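Local atomic coordinates of diaminopimelate decarboxylase (Psychromonas ingrahamii, PDB entry 4XG1), a protein that probably catalyses the decarboxylation of meso-diaminopimelate to L-lysine, the last step of lysine biosynthesis, using pyridoxal 5'-phosphate as cofactor. Residues B[13-18]-B[393-398]. Residues are numbered along the deposited sequence; the frame is centred on the assembly and turned at random.
Sequences FVEGLP and ILVDGE
Val395 meets Val14 tip to tip, its CB 3.8 Å from Val14 CG2. Two hairpin turns come together here. Val14 to Leu17 form a type II' beta turn near the N-terminus. Gly397 and Glu398 link strand 391-396 to its antiparallel partner 399-404, in the mixed beta-sheet that accompanies the TIM barrel of this decarboxylase family. With chi1 at 176°, Val395 turns CG1 away from its own N, to 3.7 Å from Val14 O. Leu17 covers the other end of the contact. Its CD2 methyl is in van der Waals contact with Glu398 O (3.4 Å), and its CD1 packs on Val395 CG1 (4.2 Å). Val14 and Leu17 also pack on helix 19-26.

Glu15 supplies the side-chain polar link. Its chain is extended beyond CG and runs across to the second turn. Gly397 N donates to Glu15 OE1 at 2.8 Å, meeting it nearly along the C-O axis, with an N-H...O angle of 159°. OE2 is held by Ser34 OG and Ala36 N, so both carboxylate oxygens are bonded. Were Glu15 an alanine, Gly397 N would probably lose its carboxylate acceptor, and Ser34 OG and Ala36 N their shared one. Asp396 OD1 is 4.3 Å from Glu15 OE1, but Asp396 OD2 forms a salt bridge with Arg35 NH1, which probably eases the like charges. A backbone bond completes the join: Gly16 N donates to Gly397 O at 2.8 Å.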
ATOM      1  N   PHE B  13      -9.682  24.816 -12.099  1.00 25.53           N
ATOM      2  CA  PHE B  13      -8.386  25.445 -12.104  1.00 24.71           C
ATOM      3  C   PHE B  13      -7.693  25.108 -10.831  1.00 25.08           C
ATOM      4  O   PHE B  13      -8.320  24.860  -9.819  1.00 27.06           O
ATOM      5  CB  PHE B  13      -8.515  26.974 -12.133  1.00 27.56           C
ATOM      6  CG  PHE B  13      -8.351  27.586 -13.507  1.00 26.84           C
ATOM      7  CD1 PHE B  13      -9.169  27.185 -14.572  1.00 26.97           C
ATOM      8  CD2 PHE B  13      -7.387  28.571 -13.731  1.00 25.67           C
ATOM      9  CE1 PHE B  13      -9.020  27.748 -15.829  1.00 25.67           C
ATOM     10  CE2 PHE B  13      -7.230  29.123 -14.991  1.00 24.88           C
ATOM     11  CZ  PHE B  13      -8.050  28.722 -16.034  1.00 23.74           C
ATOM     12  N   VAL B  14      -6.380  25.116 -10.897  1.00 25.18           N
ATOM     13  CA  VAL B  14      -5.569  24.915  -9.755  1.00 24.25           C
ATOM     14  C   VAL B  14      -4.689  26.127  -9.740  1.00 23.61           C
ATOM     15  O   VAL B  14      -3.876  26.314 -10.637  1.00 22.58           O
ATOM     16  CB  VAL B  14      -4.735  23.586  -9.796  1.00 24.44           C
ATOM     17  CG1 VAL B  14      -4.118  23.326 -11.163  1.00 23.80           C
ATOM     18  CG2 VAL B  14      -3.666  23.602  -8.695  1.00 23.89           C
ATOM     19  N   GLU B  15      -4.872  26.955  -8.715  1.00 23.91           N
ATOM     20  CA  GLU B  15      -4.292  28.290  -8.692  1.00 23.79           C
ATOM     21  C   GLU B  15      -4.554  28.911 -10.086  1.00 24.30           C
ATOM     22  O   GLU B  15      -5.695  28.864 -10.574  1.00 25.53           O
ATOM     23  CB  GLU B  15      -2.830  28.211  -8.277  1.00 22.78           C
ATOM     24  CG  GLU B  15      -2.689  27.606  -6.886  1.00 23.09           C
ATOM     25  CD  GLU B  15      -1.289  27.673  -6.303  1.00 24.08           C
ATOM     26  OE1 GLU B  15      -0.450  28.456  -6.826  1.00 25.38           O
ATOM     27  OE2 GLU B  15      -1.021  26.932  -5.325  1.00 22.50           O
ATOM     28  N   GLY B  16      -3.525  29.379 -10.770  1.00 26.64           N
ATOM     29  CA  GLY B  16      -3.711  30.031 -12.052  1.00 30.23           C
ATOM     30  C   GLY B  16      -3.871  29.143 -13.277  1.00 32.62           C
ATOM     31  O   GLY B  16      -4.076  29.652 -14.370  1.00 35.87           O
ATOM     32  N   LEU B  17      -3.813  27.823 -13.120  1.00 32.81           N
ATOM     33  CA  LEU B  17      -3.782  26.950 -14.277  1.00 29.47           C
ATOM     34  C   LEU B  17      -5.005  26.062 -14.388  1.00 30.10           C
ATOM     35  O   LEU B  17      -5.508  25.519 -13.387  1.00 37.24           O
ATOM     36  CB  LEU B  17      -2.542  26.093 -14.232  1.00 30.79           C
ATOM     37  CG  LEU B  17      -1.201  26.746 -14.544  1.00 32.75           C
ATOM     38  CD1 LEU B  17      -0.100  25.705 -14.342  1.00 33.26           C
ATOM     39  CD2 LEU B  17      -1.141  27.293 -15.970  1.00 33.09           C
ATOM     40  N   PRO B  18      -5.512  25.913 -15.598  1.00 27.35           N
ATOM     41  CA  PRO B  18      -6.495  24.867 -15.804  1.00 29.90           C
ATOM     42  C   PRO B  18      -5.874  23.476 -15.542  1.00 30.16           C
ATOM     43  O   PRO B  18      -4.760  23.204 -15.970  1.00 27.10           O
ATOM     44  CB  PRO B  18      -6.890  25.002 -17.289  1.00 29.23           C
ATOM     45  CG  PRO B  18      -6.064  26.096 -17.850  1.00 28.86           C
ATOM     46  CD  PRO B  18      -5.045  26.523 -16.844  1.00 28.00           C
ATOM     47  N   ILE B 393       2.811  16.564  -9.502  1.00 14.46           N
ATOM     48  CA  ILE B 393       2.999  17.891 -10.048  1.00 14.92           C
ATOM     49  C   ILE B 393       2.656  18.944  -9.042  1.00 15.89           C
ATOM     50  O   ILE B 393       1.613  18.890  -8.396  1.00 17.21           O
ATOM     51  CB  ILE B 393       2.061  18.092 -11.217  1.00 16.12           C
ATOM     52  CG1 ILE B 393       2.382  17.075 -12.287  1.00 17.21           C
ATOM     53  CG2 ILE B 393       2.222  19.489 -11.831  1.00 16.42           C
ATOM     54  CD1 ILE B 393       1.302  16.992 -13.341  1.00 18.33           C
ATOM     55  N   LEU B 394       3.518  19.933  -8.932  1.00 16.93           N
ATOM     56  CA  LEU B 394       3.308  21.039  -8.016  1.00 17.09           C
ATOM     57  C   LEU B 394       3.042  22.312  -8.802  1.00 18.68           C
ATOM     58  O   LEU B 394       3.891  22.738  -9.596  1.00 17.53           O
ATOM     59  CB  LEU B 394       4.553  21.244  -7.143  1.00 15.83           C
ATOM     60  CG  LEU B 394       4.385  22.266  -6.013  1.00 15.11           C
ATOM     61  CD1 LEU B 394       3.145  22.023  -5.156  1.00 14.70           C
ATOM     62  CD2 LEU B 394       5.597  22.228  -5.125  1.00 15.47           C
ATOM     63  N   VAL B 395       1.887  22.911  -8.554  1.00 20.08           N
ATOM     64  CA  VAL B 395       1.503  24.130  -9.209  1.00 22.70           C
ATOM     65  C   VAL B 395       1.777  25.361  -8.355  1.00 27.40           C
ATOM     66  O   VAL B 395       1.464  25.406  -7.162  1.00 27.60           O
ATOM     67  CB  VAL B 395       0.040  24.143  -9.575  1.00 23.51           C
ATOM     68  CG1 VAL B 395      -0.332  25.495 -10.176  1.00 25.06           C
ATOM     69  CG2 VAL B 395      -0.243  23.052 -10.585  1.00 24.14           C
ATOM     70  N   ASP B 396       2.410  26.351  -8.993  1.00 31.00           N
ATOM     71  CA  ASP B 396       2.722  27.625  -8.368  1.00 30.16           C
ATOM     72  C   ASP B 396       2.242  28.759  -9.275  1.00 31.95           C
ATOM     73  O   ASP B 396       2.823  29.021 -10.335  1.00 32.92           O
ATOM     74  CB  ASP B 396       4.215  27.744  -8.138  1.00 29.32           C
ATOM     75  CG  ASP B 396       4.553  28.949  -7.333  1.00 34.21           C
ATOM     76  OD1 ASP B 396       3.596  29.750  -7.089  1.00 34.94           O
ATOM     77  OD2 ASP B 396       5.745  29.076  -6.905  1.00 32.50           O
ATOM     78  N   GLY B 397       1.168  29.407  -8.871  1.00 32.49           N
ATOM     79  CA  GLY B 397       0.588  30.465  -9.664  1.00 34.55           C
ATOM     80  C   GLY B 397       0.201  29.989 -11.036  1.00 35.92           C
ATOM     81  O   GLY B 397      -0.807  29.317 -11.210  1.00 35.05           O
ATOM     82  N   GLU B 398       1.034  30.318 -12.012  1.00 42.80           N
ATOM     83  CA  GLU B 398       0.801  29.914 -13.400  1.00 46.96           C
ATOM     84  C   GLU B 398       1.865  28.947 -13.910  1.00 41.04           C
ATOM     85  O   GLU B 398       1.900  28.644 -15.099  1.00 41.15           O
ATOM     86  CB  GLU B 398       0.711  31.151 -14.303  1.00 52.18           C
ATOM     87  CG  GLU B 398      -0.672  31.345 -14.909  1.00 59.39           C
ATOM     88  CD  GLU B 398      -0.788  32.542 -15.843  1.00 65.71           C
ATOM     89  OE1 GLU B 398      -0.468  33.667 -15.383  1.00 61.97           O
ATOM     90  OE2 GLU B 398      -1.241  32.350 -17.010  1.00 64.96           O
TER